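Rhogap protein (Gallus gallus, PDB 1F7C) acts as the RhoGAP domain of a GTPase-activating protein for RhoA and Cdc42, speeding GTP hydrolysis by these Rho-family switches. Local coordinates at residues 57-62 and 100-105; 112-117 and 146-151; 123-128 and 198-203; 154-159 and 206-211. One frame throughout, in Å; residues are numbered along the deposited sequence.

Contact 1 of 4, residues 57-62 and 100-105; sequences GLYRIV and ALKTYL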
loop_
_atom_site.group_PDB
_atom_site.type_symbol
_atom_site.label_atom_id
_atom_site.label_comp_id
_atom_site.label_asym_id
_atom_site.label_seq_id
_atom_site.Cartn_x
_atom_site.Cartn_y
_atom_site.Cartn_z
ATOM N N GLY A 57 12.415 1.863 -10.034
ATOM C CA GLY A 57 12.043 0.699 -9.246
ATOM C C GLY A 57 11.566 0.959 -7.824
ATOM O O GLY A 57 11.788 0.132 -6.936
ATOM N N LEU A 58 10.916 2.100 -7.600
ATOM C CA LEU A 58 10.396 2.443 -6.277
ATOM C C LEU A 58 9.541 1.309 -5.725
ATOM O O LEU A 58 8.564 0.892 -6.359
ATOM C CB LEU A 58 9.531 3.708 -6.337
ATOM C CG LEU A 58 10.158 5.100 -6.317
ATOM C CD1 LEU A 58 9.049 6.134 -6.467
ATOM C CD2 LEU A 58 10.924 5.322 -5.008
ATOM N N TYR A 59 9.918 0.823 -4.543
ATOM C CA TYR A 59 9.206 -0.254 -3.858
ATOM C C TYR A 59 9.454 -1.656 -4.437
ATOM O O TYR A 59 8.994 -2.650 -3.885
ATOM C CB TYR A 59 7.695 0.054 -3.812
ATOM C CG TYR A 59 7.360 1.288 -3.000
ATOM C CD1 TYR A 59 6.985 2.489 -3.623
ATOM C CD2 TYR A 59 7.439 1.265 -1.608
ATOM C CE1 TYR A 59 6.697 3.639 -2.867
ATOM C CE2 TYR A 59 7.159 2.406 -0.840
ATOM C CZ TYR A 59 6.787 3.586 -1.471
ATOM O OH TYR A 59 6.505 4.694 -0.703
ATOM N N ARG A 60 10.176 -1.734 -5.548
ATOM C CA ARG A 60 10.502 -3.018 -6.162
ATOM C C ARG A 60 11.923 -3.356 -5.711
ATOM O O ARG A 60 12.233 -4.493 -5.367
ATOM C CB ARG A 60 10.451 -2.910 -7.691
ATOM C CG ARG A 60 10.839 -4.192 -8.421
ATOM C CD ARG A 60 11.374 -3.896 -9.815
ATOM N NE ARG A 60 10.324 -3.553 -10.769
ATOM C CZ ARG A 60 10.524 -2.834 -11.874
ATOM N NH1 ARG A 60 11.739 -2.377 -12.156
ATOM N NH2 ARG A 60 9.514 -2.581 -12.704
ATOM N N ILE A 61 12.777 -2.341 -5.713
ATOM C CA ILE A 61 14.167 -2.479 -5.306
ATOM C C ILE A 61 14.215 -2.530 -3.793
ATOM O O ILE A 61 13.719 -1.630 -3.120
ATOM C CB ILE A 61 15.022 -1.285 -5.799
ATOM C CG1 ILE A 61 15.062 -1.274 -7.330
ATOM C CG2 ILE A 61 16.422 -1.356 -5.211
ATOM C CD1 ILE A 61 15.554 -2.580 -7.946
ATOM N N VAL A 62 14.817 -3.591 -3.270
ATOM C CA VAL A 62 14.926 -3.791 -1.835
ATOM C C VAL A 62 16.210 -3.201 -1.273
ATOM O O VAL A 62 17.266 -3.286 -1.895
ATOM C CB VAL A 62 14.868 -5.287 -1.510
ATOM C CG1 VAL A 62 14.907 -5.494 -0.012
ATOM C CG2 VAL A 62 13.601 -5.890 -2.109
ATOM N N ALA A 100 11.455 0.135 4.497
ATOM C CA ALA A 100 10.981 0.299 5.857
ATOM C C ALA A 100 9.462 0.283 5.842
ATOM O O ALA A 100 8.826 -0.370 6.673
ATOM C CB ALA A 100 11.480 1.610 6.437
ATOM N N LEU A 101 8.885 1.006 4.886
ATOM C CA LEU A 101 7.444 1.085 4.755
ATOM C C LEU A 101 6.816 -0.286 4.495
ATOM O O LEU A 101 5.799 -0.628 5.100
ATOM C CB LEU A 101 7.076 2.067 3.636
ATOM C CG LEU A 101 5.588 2.297 3.357
ATOM C CD1 LEU A 101 5.378 3.702 2.827
ATOM C CD2 LEU A 101 5.071 1.265 2.370
ATOM N N LYS A 102 7.417 -1.073 3.609
ATOM C CA LYS A 102 6.869 -2.391 3.301
ATOM C C LYS A 102 6.985 -3.395 4.457
ATOM O O LYS A 102 6.047 -4.147 4.724
ATOM C CB LYS A 102 7.529 -2.974 2.044
ATOM C CG LYS A 102 7.349 -2.130 0.791
ATOM C CD LYS A 102 7.639 -2.921 -0.472
ATOM C CE LYS A 102 9.038 -3.502 -0.472
ATOM N NZ LYS A 102 9.250 -4.446 -1.612
ATOM N N THR A 103 8.124 -3.418 5.139
ATOM C CA THR A 103 8.290 -4.353 6.249
ATOM C C THR A 103 7.357 -3.994 7.411
ATOM O O THR A 103 6.854 -4.885 8.094
ATOM C CB THR A 103 9.761 -4.415 6.743
ATOM O OG1 THR A 103 10.128 -3.166 7.334
ATOM C CG2 THR A 103 10.699 -4.716 5.583
ATOM N N TYR A 104 7.119 -2.700 7.629
ATOM C CA TYR A 104 6.208 -2.269 8.686
ATOM C C TYR A 104 4.822 -2.847 8.412
ATOM O O TYR A 104 4.114 -3.243 9.336
ATOM C CB TYR A 104 6.091 -0.744 8.740
ATOM C CG TYR A 104 4.837 -0.272 9.459
ATOM C CD1 TYR A 104 4.784 -0.202 10.853
ATOM C CD2 TYR A 104 3.681 0.040 8.744
ATOM C CE1 TYR A 104 3.608 0.162 11.519
ATOM C CE2 TYR A 104 2.495 0.403 9.398
ATOM C CZ TYR A 104 2.467 0.459 10.786
ATOM O OH TYR A 104 1.293 0.786 11.431
ATOM N N LEU A 105 4.437 -2.873 7.139
ATOM C CA LEU A 105 3.141 -3.396 6.740
ATOM C C LEU A 105 3.037 -4.909 6.928
ATOM O O LEU A 105 1.959 -5.433 7.210
ATOM C CB LEU A 105 2.851 -3.032 5.281
ATOM C CG LEU A 105 2.481 -1.570 5.026
ATOM C CD1 LEU A 105 2.361 -1.310 3.532
ATOM C CD2 LEU A 105 1.166 -1.260 5.726
#
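The phenol ring of Tyr59 reaches across to helix 94-106 and overlaps both methyls of Leu101, with Tyr59 OH 3.8 Å from Leu101 CD1 and Tyr59 CE2 4.0 Å from Leu101 CD2. Lys102 comes to the same ring from another direction: its CG lies at the ring edge, near the plane, 4.2 Å from Tyr59 CD2. The rest of the lysine chain runs on past the ring to the tyrosine backbone. A bend at chi3 (-57°) swings its end round, and Lys102 NZ donates to Tyr59 O over 2.9 Å. The ammonium nitrogen does not lie in the peptide plane; it sits 33° off it, with a C=O...N angle of 145°. One residue of the loop is therefore held twice by consecutive residues of one helix, through apolar contact at the ring and through a hydrogen bond at the carbonyl.

The loop itself turns tightly, since Gly57 O accepts from both Arg60 N (2.8 Å) and Ile61 N (2.9 Å). Beyond the two segments, Tyr59 OH is hydrogen-bonded to His158 NE2, and Phe180 meets the ring edge-to-face. The CB of Arg60, the next residue, points away from helix 94-106. Arg60 is the predicted arginine finger; the contact therefore joins the loop carrying it to helix 94-106, an arrangement consistent with the catalytic face of a RhoGAP domain.

Contact 2 of 4, residues 112-117 and 146-151; sequences LMMYQF and EKNRQM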
loop_
_atom_site.group_PDB
_atom_site.type_symbol
_atom_site.label_atom_id
_atom_site.label_comp_id
_atom_site.label_asym_id
_atom_site.label_seq_id
_atom_site.Cartn_x
_atom_site.Cartn_y
_atom_site.Cartn_z
ATOM N N LEU A 112 -3.545 -5.307 6.412
ATOM C CA LEU A 112 -4.301 -4.058 6.444
ATOM C C LEU A 112 -5.709 -4.214 5.857
ATOM O O LEU A 112 -6.666 -3.647 6.374
ATOM C CB LEU A 112 -3.537 -2.971 5.684
ATOM C CG LEU A 112 -4.080 -1.541 5.796
ATOM C CD1 LEU A 112 -3.924 -1.049 7.232
ATOM C CD2 LEU A 112 -3.319 -0.620 4.848
ATOM N N MET A 113 -5.831 -4.986 4.779
ATOM C CA MET A 113 -7.122 -5.215 4.127
ATOM C C MET A 113 -8.038 -6.091 4.983
ATOM O O MET A 113 -9.229 -6.199 4.706
ATOM C CB MET A 113 -6.920 -5.907 2.777
ATOM C CG MET A 113 -6.051 -5.155 1.780
ATOM S SD MET A 113 -6.935 -3.911 0.838
ATOM C CE MET A 113 -8.189 -4.886 0.099
ATOM N N MET A 114 -7.462 -6.733 5.999
ATOM C CA MET A 114 -8.185 -7.614 6.933
ATOM C C MET A 114 -8.594 -9.013 6.448
ATOM O O MET A 114 -9.301 -9.169 5.450
ATOM C CB MET A 114 -9.431 -6.909 7.491
ATOM C CG MET A 114 -9.116 -5.685 8.330
ATOM S SD MET A 114 -10.511 -5.086 9.297
ATOM C CE MET A 114 -9.845 -5.255 10.949
ATOM N N TYR A 115 -8.155 -10.029 7.186
ATOM C CA TYR A 115 -8.482 -11.418 6.870
ATOM C C TYR A 115 -9.991 -11.568 6.694
ATOM O O TYR A 115 -10.460 -12.255 5.785
ATOM C CB TYR A 115 -7.999 -12.333 8.002
ATOM C CG TYR A 115 -6.522 -12.642 7.958
ATOM C CD1 TYR A 115 -5.740 -12.556 9.106
ATOM C CD2 TYR A 115 -5.914 -13.055 6.771
ATOM C CE1 TYR A 115 -4.381 -12.876 9.076
ATOM C CE2 TYR A 115 -4.556 -13.377 6.727
ATOM C CZ TYR A 115 -3.796 -13.286 7.884
ATOM O OH TYR A 115 -2.455 -13.618 7.849
ATOM N N GLN A 116 -10.733 -10.893 7.563
ATOM C CA GLN A 116 -12.191 -10.910 7.561
ATOM C C GLN A 116 -12.845 -10.388 6.278
ATOM O O GLN A 116 -13.979 -10.759 5.976
ATOM C CB GLN A 116 -12.695 -10.120 8.777
ATOM C CG GLN A 116 -14.185 -9.797 8.807
ATOM C CD GLN A 116 -14.630 -9.248 10.162
ATOM O OE1 GLN A 116 -14.028 -8.314 10.707
ATOM N NE2 GLN A 116 -15.691 -9.832 10.711
ATOM N N PHE A 117 -12.158 -9.537 5.518
ATOM C CA PHE A 117 -12.755 -9.012 4.280
ATOM C C PHE A 117 -12.078 -9.505 3.002
ATOM O O PHE A 117 -12.623 -9.354 1.913
ATOM C CB PHE A 117 -12.745 -7.476 4.258
ATOM C CG PHE A 117 -13.699 -6.826 5.233
ATOM C CD1 PHE A 117 -13.307 -6.556 6.545
ATOM C CD2 PHE A 117 -14.977 -6.432 4.821
ATOM C CE1 PHE A 117 -14.167 -5.897 7.434
ATOM C CE2 PHE A 117 -15.851 -5.771 5.701
ATOM C CZ PHE A 117 -15.444 -5.502 7.011
ATOM N N GLU A 146 -12.271 2.574 10.562
ATOM C CA GLU A 146 -11.635 3.844 10.239
ATOM C C GLU A 146 -10.126 3.781 10.009
ATOM O O GLU A 146 -9.639 4.213 8.970
ATOM C CB GLU A 146 -11.925 4.857 11.348
ATOM C CG GLU A 146 -11.398 6.245 11.074
ATOM C CD GLU A 146 -12.065 6.887 9.874
ATOM O OE1 GLU A 146 -11.604 7.973 9.456
ATOM O OE2 GLU A 146 -13.050 6.314 9.354
ATOM N N LYS A 147 -9.394 3.241 10.979
ATOM C CA LYS A 147 -7.945 3.149 10.884
ATOM C C LYS A 147 -7.396 2.418 9.657
ATOM O O LYS A 147 -6.400 2.856 9.080
ATOM C CB LYS A 147 -7.373 2.529 12.168
ATOM C CG LYS A 147 -7.626 3.392 13.404
ATOM C CD LYS A 147 -6.823 2.942 14.629
ATOM C CE LYS A 147 -7.238 1.566 15.109
ATOM N NZ LYS A 147 -6.574 1.215 16.390
ATOM N N ASN A 148 -8.020 1.313 9.260
ATOM C CA ASN A 148 -7.548 0.580 8.091
ATOM C C ASN A 148 -7.819 1.419 6.863
ATOM O O ASN A 148 -6.957 1.560 5.995
ATOM C CB ASN A 148 -8.262 -0.765 7.949
ATOM C CG ASN A 148 -8.029 -1.680 9.149
ATOM O OD1 ASN A 148 -8.414 -1.353 10.266
ATOM N ND2 ASN A 148 -7.390 -2.824 8.917
ATOM N N ARG A 149 -9.024 1.974 6.800
ATOM C CA ARG A 149 -9.430 2.809 5.681
ATOM C C ARG A 149 -8.486 4.010 5.535
ATOM O O ARG A 149 -8.011 4.317 4.435
ATOM C CB ARG A 149 -10.879 3.282 5.879
ATOM C CG ARG A 149 -11.348 4.281 4.818
ATOM C CD ARG A 149 -12.845 4.614 4.863
ATOM N NE ARG A 149 -13.321 4.906 6.212
ATOM C CZ ARG A 149 -13.805 3.983 7.038
ATOM N NH1 ARG A 149 -13.882 2.717 6.643
ATOM N NH2 ARG A 149 -14.194 4.316 8.260
ATOM N N GLN A 150 -8.196 4.666 6.654
ATOM C CA GLN A 150 -7.332 5.830 6.651
ATOM C C GLN A 150 -5.929 5.554 6.147
ATOM O O GLN A 150 -5.425 6.288 5.304
ATOM C CB GLN A 150 -7.247 6.435 8.046
ATOM C CG GLN A 150 -8.129 7.647 8.251
ATOM C CD GLN A 150 -7.917 8.282 9.618
ATOM O OE1 GLN A 150 -6.773 8.471 10.058
ATOM N NE2 GLN A 150 -9.014 8.624 10.292
ATOM N N MET A 151 -5.287 4.515 6.672
ATOM C CA MET A 151 -3.942 4.197 6.235
ATOM C C MET A 151 -3.957 3.777 4.773
ATOM O O MET A 151 -3.076 4.144 4.004
ATOM C CB MET A 151 -3.345 3.080 7.074
ATOM C CG MET A 151 -1.882 2.907 6.803
ATOM S SD MET A 151 -1.077 1.975 8.085
ATOM C CE MET A 151 -1.106 3.174 9.404
#
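Leu112, Met114 and Asn148 meet where the loop leading into helix 115-125 passes the first turns of helix 146-164, in the all-helical RhoGAP fold. The central interaction is a hydrogen bond from side chain to backbone: Asn148 ND2 donates to Leu112 O at 2.8 Å. The N-H...O angle of 173° makes it nearly straight, and the acceptor lies only 4° out of the asparagine amide plane, so the bond defines how that amide is turned.

Apolar groups lie on both flanks of this bond. Met114 crosses the asparagine side chain at about a right angle, bringing its CG to 3.4 Å and its SD to 3.9 Å from Asn148 ND2. Leu112 has its CG anti to the backbone N (chi1 -171°), which carries CD1 to the helix surface, 4.1 Å from Asn148 CA and 4.2 Å from Met151 CB.

Further out, the loop is fixed by a backbone hydrogen bond between Met113 and Leu184, and Leu112 and Met113 both pack on Leu152. Met151 directs its end away from the loop, toward Phe38 and Ile41 of helix 35-51. On the outer side of helix 146-164, Glu146 makes a salt bridge, modelled unusually close, with Arg149, whose NH1 bonds to Leu144 O. The other carboxylate oxygen, Glu146 OE1, receives Gln150 NE2 on its anti side at 2.8 Å.

Contact 3 of 4, residues 123-128 and 198-203; sequences KAAKLE and IKFQNI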
loop_
_atom_site.group_PDB
_atom_site.type_symbol
_atom_site.label_atom_id
_atom_site.label_comp_id
_atom_site.label_asym_id
_atom_site.label_seq_id
_atom_site.Cartn_x
_atom_site.Cartn_y
_atom_site.Cartn_z
ATOM N N LYS A 123 -13.428 -11.678 -4.557
ATOM C CA LYS A 123 -14.633 -11.964 -5.321
ATOM C C LYS A 123 -15.079 -10.769 -6.158
ATOM O O LYS A 123 -15.569 -10.933 -7.281
ATOM C CB LYS A 123 -15.754 -12.403 -4.382
ATOM N N ALA A 124 -14.909 -9.568 -5.614
ATOM C CA ALA A 124 -15.301 -8.353 -6.319
ATOM C C ALA A 124 -14.399 -8.084 -7.520
ATOM O O ALA A 124 -14.869 -7.662 -8.573
ATOM C CB ALA A 124 -15.278 -7.164 -5.363
ATOM N N ALA A 125 -13.103 -8.336 -7.361
ATOM C CA ALA A 125 -12.140 -8.115 -8.437
ATOM C C ALA A 125 -12.368 -9.065 -9.611
ATOM O O ALA A 125 -11.829 -8.857 -10.698
ATOM C CB ALA A 125 -10.719 -8.278 -7.902
ATOM N N LYS A 126 -13.164 -10.106 -9.385
ATOM C CA LYS A 126 -13.462 -11.096 -10.415
ATOM C C LYS A 126 -14.648 -10.741 -11.310
ATOM O O LYS A 126 -14.797 -11.303 -12.395
ATOM C CB LYS A 126 -13.731 -12.456 -9.774
ATOM C CG LYS A 126 -12.509 -13.219 -9.325
ATOM C CD LYS A 126 -12.968 -14.478 -8.631
ATOM C CE LYS A 126 -11.845 -15.456 -8.389
ATOM N NZ LYS A 126 -12.400 -16.698 -7.791
ATOM N N LEU A 127 -15.500 -9.829 -10.856
ATOM C CA LEU A 127 -16.660 -9.427 -11.638
ATOM C C LEU A 127 -16.281 -9.161 -13.091
ATOM O O LEU A 127 -15.245 -8.557 -13.375
ATOM C CB LEU A 127 -17.304 -8.192 -11.011
ATOM C CG LEU A 127 -18.167 -8.517 -9.788
ATOM C CD1 LEU A 127 -18.408 -7.283 -8.939
ATOM C CD2 LEU A 127 -19.478 -9.103 -10.272
ATOM N N GLU A 128 -17.123 -9.636 -14.005
ATOM C CA GLU A 128 -16.890 -9.486 -15.438
ATOM C C GLU A 128 -17.062 -8.051 -15.916
ATOM O O GLU A 128 -16.508 -7.663 -16.944
ATOM C CB GLU A 128 -17.827 -10.409 -16.216
ATOM N N ILE A 198 -4.462 -15.640 -6.337
ATOM C CA ILE A 198 -3.377 -14.753 -5.930
ATOM C C ILE A 198 -3.271 -13.594 -6.903
ATOM O O ILE A 198 -3.046 -12.448 -6.510
ATOM C CB ILE A 198 -2.019 -15.500 -5.892
ATOM C CG1 ILE A 198 -2.042 -16.568 -4.793
ATOM C CG2 ILE A 198 -0.877 -14.518 -5.658
ATOM C CD1 ILE A 198 -2.278 -16.021 -3.400
ATOM N N LYS A 199 -3.441 -13.890 -8.182
ATOM C CA LYS A 199 -3.361 -12.854 -9.192
ATOM C C LYS A 199 -4.383 -11.746 -8.952
ATOM O O LYS A 199 -4.086 -10.574 -9.173
ATOM C CB LYS A 199 -3.551 -13.448 -10.589
ATOM C CG LYS A 199 -4.875 -14.156 -10.795
ATOM C CD LYS A 199 -5.029 -14.606 -12.236
ATOM C CE LYS A 199 -3.903 -15.548 -12.641
ATOM N NZ LYS A 199 -3.944 -16.817 -11.865
ATOM N N PHE A 200 -5.583 -12.107 -8.502
ATOM C CA PHE A 200 -6.614 -11.103 -8.249
ATOM C C PHE A 200 -6.301 -10.221 -7.048
ATOM O O PHE A 200 -6.877 -9.153 -6.900
ATOM C CB PHE A 200 -7.977 -11.751 -8.060
ATOM C CG PHE A 200 -8.452 -12.500 -9.259
ATOM C CD1 PHE A 200 -8.016 -13.797 -9.500
ATOM C CD2 PHE A 200 -9.316 -11.902 -10.170
ATOM C CE1 PHE A 200 -8.433 -14.493 -10.637
ATOM C CE2 PHE A 200 -9.740 -12.585 -11.307
ATOM C CZ PHE A 200 -9.297 -13.887 -11.543
ATOM N N GLN A 201 -5.399 -10.665 -6.185
ATOM C CA GLN A 201 -5.032 -9.846 -5.042
ATOM C C GLN A 201 -4.362 -8.603 -5.618
ATOM O O GLN A 201 -4.477 -7.505 -5.074
ATOM C CB GLN A 201 -4.040 -10.573 -4.140
ATOM C CG GLN A 201 -4.493 -11.947 -3.686
ATOM C CD GLN A 201 -3.694 -12.438 -2.488
ATOM O OE1 GLN A 201 -2.481 -12.222 -2.400
ATOM N NE2 GLN A 201 -4.370 -13.108 -1.562
ATOM N N ASN A 202 -3.664 -8.791 -6.734
ATOM C CA ASN A 202 -2.970 -7.708 -7.404
ATOM C C ASN A 202 -3.936 -6.764 -8.130
ATOM O O ASN A 202 -3.717 -5.558 -8.157
ATOM C CB ASN A 202 -1.938 -8.280 -8.377
ATOM C CG ASN A 202 -0.904 -9.148 -7.681
ATOM O OD1 ASN A 202 -0.901 -9.267 -6.457
ATOM N ND2 ASN A 202 -0.016 -9.755 -8.461
ATOM N N ILE A 203 -5.002 -7.317 -8.703
ATOM C CA ILE A 203 -6.008 -6.523 -9.411
ATOM C C ILE A 203 -6.709 -5.567 -8.441
ATOM O O ILE A 203 -7.080 -4.441 -8.799
ATOM C CB ILE A 203 -7.088 -7.431 -10.061
ATOM C CG1 ILE A 203 -6.431 -8.407 -11.044
ATOM C CG2 ILE A 203 -8.129 -6.589 -10.773
ATOM C CD1 ILE A 203 -5.627 -7.733 -12.138
#
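This is a partly buried apolar contact, without a hydrogen bond across it, where the C-terminal part of helix 115-125 and the residues after it meet the first turns of helix 198-210. Its main element is a CH-pi interaction between Lys126 and Phe200. Lys126 CG stands over one face of the ring, offset toward the rim, 3.8 Å from the Phe200 ring centroid and 3.5 Å from Phe200 CE2. From there the lysine chain runs extended, crossing the aromatic side chain at about a right angle. Its NZ is 5.6 Å from the Phe200 centroid, long enough for at most a weak cation-pi attraction, and makes a salt bridge with Asp197.

Ala125 supplies the other half: its O lies at the ring edge, 4.0 Å from Phe200 CD2, while its CB is 4.2 Å from Ile203 CG2. Replacing Phe200 by a serine would probably open a gap under Lys126 and leave its methylenes without an aromatic face.

Around the pair, Phe200 also touches Ile122, one turn back on helix 115-125. Ala124 packs on helix 130-141 through Glu136 and Ile137, whereas Asn202 faces Val178 and Pro182 of helix 173-184.

Contact 4 of 4, residues 154-159 and 206-211; sequences LLMNHL and EILIEN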
loop_
_atom_site.group_PDB
_atom_site.type_symbol
_atom_site.label_atom_id
_atom_site.label_comp_id
_atom_site.label_asym_id
_atom_site.label_seq_id
_atom_site.Cartn_x
_atom_site.Cartn_y
_atom_site.Cartn_z
ATOM N N LEU A 154 -4.029 6.923 2.571
ATOM C CA LEU A 154 -2.741 7.586 2.422
ATOM C C LEU A 154 -1.870 6.824 1.445
ATOM O O LEU A 154 -1.204 7.421 0.611
ATOM C CB LEU A 154 -1.996 7.659 3.755
ATOM C CG LEU A 154 -2.561 8.520 4.879
ATOM C CD1 LEU A 154 -1.742 8.292 6.154
ATOM C CD2 LEU A 154 -2.520 9.973 4.477
ATOM N N LEU A 155 -1.864 5.502 1.565
ATOM C CA LEU A 155 -1.064 4.663 0.694
ATOM C C LEU A 155 -1.465 4.706 -0.771
ATOM O O LEU A 155 -0.604 4.841 -1.627
ATOM C CB LEU A 155 -1.095 3.216 1.174
ATOM C CG LEU A 155 0.050 2.807 2.097
ATOM C CD1 LEU A 155 -0.217 1.402 2.649
ATOM C CD2 LEU A 155 1.365 2.860 1.326
ATOM N N MET A 156 -2.759 4.579 -1.059
ATOM C CA MET A 156 -3.221 4.593 -2.445
ATOM C C MET A 156 -3.058 5.969 -3.121
ATOM O O MET A 156 -2.760 6.062 -4.314
ATOM C CB MET A 156 -4.684 4.136 -2.529
ATOM C CG MET A 156 -4.935 2.680 -2.129
ATOM S SD MET A 156 -3.901 1.490 -3.017
ATOM C CE MET A 156 -2.701 1.130 -1.773
ATOM N N ASN A 157 -3.257 7.035 -2.357
ATOM C CA ASN A 157 -3.107 8.383 -2.885
ATOM C C ASN A 157 -1.651 8.543 -3.323
ATOM O O ASN A 157 -1.370 9.043 -4.415
ATOM C CB ASN A 157 -3.440 9.399 -1.791
ATOM C CG ASN A 157 -3.227 10.830 -2.234
ATOM O OD1 ASN A 157 -4.060 11.411 -2.927
ATOM N ND2 ASN A 157 -2.100 11.406 -1.838
ATOM N N HIS A 158 -0.740 8.086 -2.462
ATOM C CA HIS A 158 0.699 8.157 -2.702
ATOM C C HIS A 158 1.159 7.294 -3.875
ATOM O O HIS A 158 1.992 7.725 -4.685
ATOM C CB HIS A 158 1.471 7.754 -1.432
ATOM C CG HIS A 158 2.926 7.479 -1.667
ATOM N ND1 HIS A 158 3.848 8.476 -1.904
ATOM C CD2 HIS A 158 3.610 6.311 -1.737
ATOM C CE1 HIS A 158 5.036 7.936 -2.110
ATOM N NE2 HIS A 158 4.920 6.624 -2.012
ATOM N N LEU A 159 0.633 6.077 -3.967
ATOM C CA LEU A 159 1.014 5.179 -5.058
ATOM C C LEU A 159 0.534 5.710 -6.412
ATOM O O LEU A 159 1.197 5.501 -7.421
ATOM C CB LEU A 159 0.473 3.762 -4.818
ATOM C CG LEU A 159 1.062 3.004 -3.616
ATOM C CD1 LEU A 159 0.545 1.586 -3.621
ATOM C CD2 LEU A 159 2.577 2.990 -3.679
ATOM N N GLU A 206 -4.599 -2.560 -7.945
ATOM C CA GLU A 206 -4.672 -1.762 -9.157
ATOM C C GLU A 206 -5.931 -0.917 -9.179
ATOM O O GLU A 206 -5.880 0.271 -9.492
ATOM C CB GLU A 206 -4.653 -2.653 -10.390
ATOM C CG GLU A 206 -3.310 -3.279 -10.700
ATOM C CD GLU A 206 -3.364 -4.082 -11.977
ATOM O OE1 GLU A 206 -4.267 -3.805 -12.798
ATOM O OE2 GLU A 206 -2.513 -4.973 -12.169
ATOM N N ILE A 207 -7.061 -1.531 -8.859
ATOM C CA ILE A 207 -8.324 -0.815 -8.840
ATOM C C ILE A 207 -8.301 0.313 -7.808
ATOM O O ILE A 207 -8.795 1.401 -8.062
ATOM C CB ILE A 207 -9.494 -1.767 -8.528
ATOM C CG1 ILE A 207 -9.689 -2.742 -9.694
ATOM C CG2 ILE A 207 -10.770 -0.970 -8.296
ATOM C CD1 ILE A 207 -10.601 -3.928 -9.380
ATOM N N LEU A 208 -7.713 0.051 -6.649
ATOM C CA LEU A 208 -7.638 1.056 -5.598
ATOM C C LEU A 208 -6.747 2.233 -5.960
ATOM O O LEU A 208 -7.000 3.356 -5.526
ATOM C CB LEU A 208 -7.153 0.429 -4.292
ATOM C CG LEU A 208 -8.161 -0.483 -3.580
ATOM C CD1 LEU A 208 -7.544 -1.016 -2.300
ATOM C CD2 LEU A 208 -9.430 0.290 -3.272
ATOM N N ILE A 209 -5.699 1.977 -6.740
ATOM C CA ILE A 209 -4.785 3.036 -7.165
ATOM C C ILE A 209 -5.463 3.907 -8.235
ATOM O O ILE A 209 -5.459 5.133 -8.147
ATOM C CB ILE A 209 -3.466 2.453 -7.751
ATOM C CG1 ILE A 209 -2.671 1.752 -6.645
ATOM C CG2 ILE A 209 -2.624 3.564 -8.395
ATOM C CD1 ILE A 209 -1.457 0.990 -7.153
ATOM N N GLU A 210 -6.079 3.264 -9.220
ATOM C CA GLU A 210 -6.732 3.988 -10.294
ATOM C C GLU A 210 -8.035 4.710 -9.972
ATOM O O GLU A 210 -8.431 5.602 -10.711
ATOM C CB GLU A 210 -6.933 3.059 -11.490
ATOM C CG GLU A 210 -5.659 2.872 -12.299
ATOM C CD GLU A 210 -5.842 1.959 -13.491
ATOM O OE1 GLU A 210 -6.790 2.191 -14.269
ATOM O OE2 GLU A 210 -5.035 1.017 -13.655
ATOM N N ASN A 211 -8.695 4.352 -8.875
ATOM C CA ASN A 211 -9.952 5.003 -8.524
ATOM C C ASN A 211 -9.928 5.495 -7.094
ATOM O O ASN A 211 -10.977 5.563 -6.451
ATOM C CB ASN A 211 -11.114 4.026 -8.678
ATOM C CG ASN A 211 -11.179 3.407 -10.062
ATOM O OD1 ASN A 211 -11.659 4.024 -11.016
ATOM N ND2 ASN A 211 -10.681 2.181 -10.181
#
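Ile207 O accepts two bonds from Asn211, one from the side-chain ND2 at 2.9 Å and a weak one from the backbone N at 3.1 Å. The ND2 lies in the carbonyl plane on a lone pair, and the pair of bonds closes the last turn of helix 198-210 just before helix 212-217 begins.

Across the contact the packing is wholly apolar and buried. Met156 bends at chi2 (-53°), folding its sulfur back between two neighbours of the facing helix: Met156 SD is 3.7 Å from Leu208 CB and 3.8 Å from Ile209 CG1. One turn along, Leu159 CD1 meets Ile209 CD1 at 4.1 Å. With an alanine in place of Met156 the sulfur and its methyl are gone, which would probably open a gap beside Leu208 CB and Ile209 CG1 and let those side chains shift.

Outside the pair, Met156 also rests on His212 and Phe216, Leu159 on Phe180, and Leu208 on Ile137 and Val141. The short helical segments approach to 8.8 Å between axes and cross at -74°. This steep crossing, filled by methionine, leucine and isoleucine side chains, belongs to the hydrophobic interior of the helical RhoGAP domain.

All four contacts lie in one RhoGAP domain without strands, their centres 14 to 23 Å apart. Contact 1 closes along the chain before the others open. Contacts 2 and 4 then follow in series on helix 146-164, whereas contact 3 interleaves with both, sharing helix 115-125 with contact 2 and helix 198-210 with contact 4. Contacts 1 and 4 touch directly: Tyr59 OH lies 2.8 Å from His158 NE2, and Leu105 CD1 packs on Leu155 CD1 at 3.8 Å. Tyr104 OH and Met151 CE, 3.9 Å apart, join contacts 1 and 2. The predicted arginine-finger loop thus connects through helix 146-164 to the buried core, with contact 3 farther out.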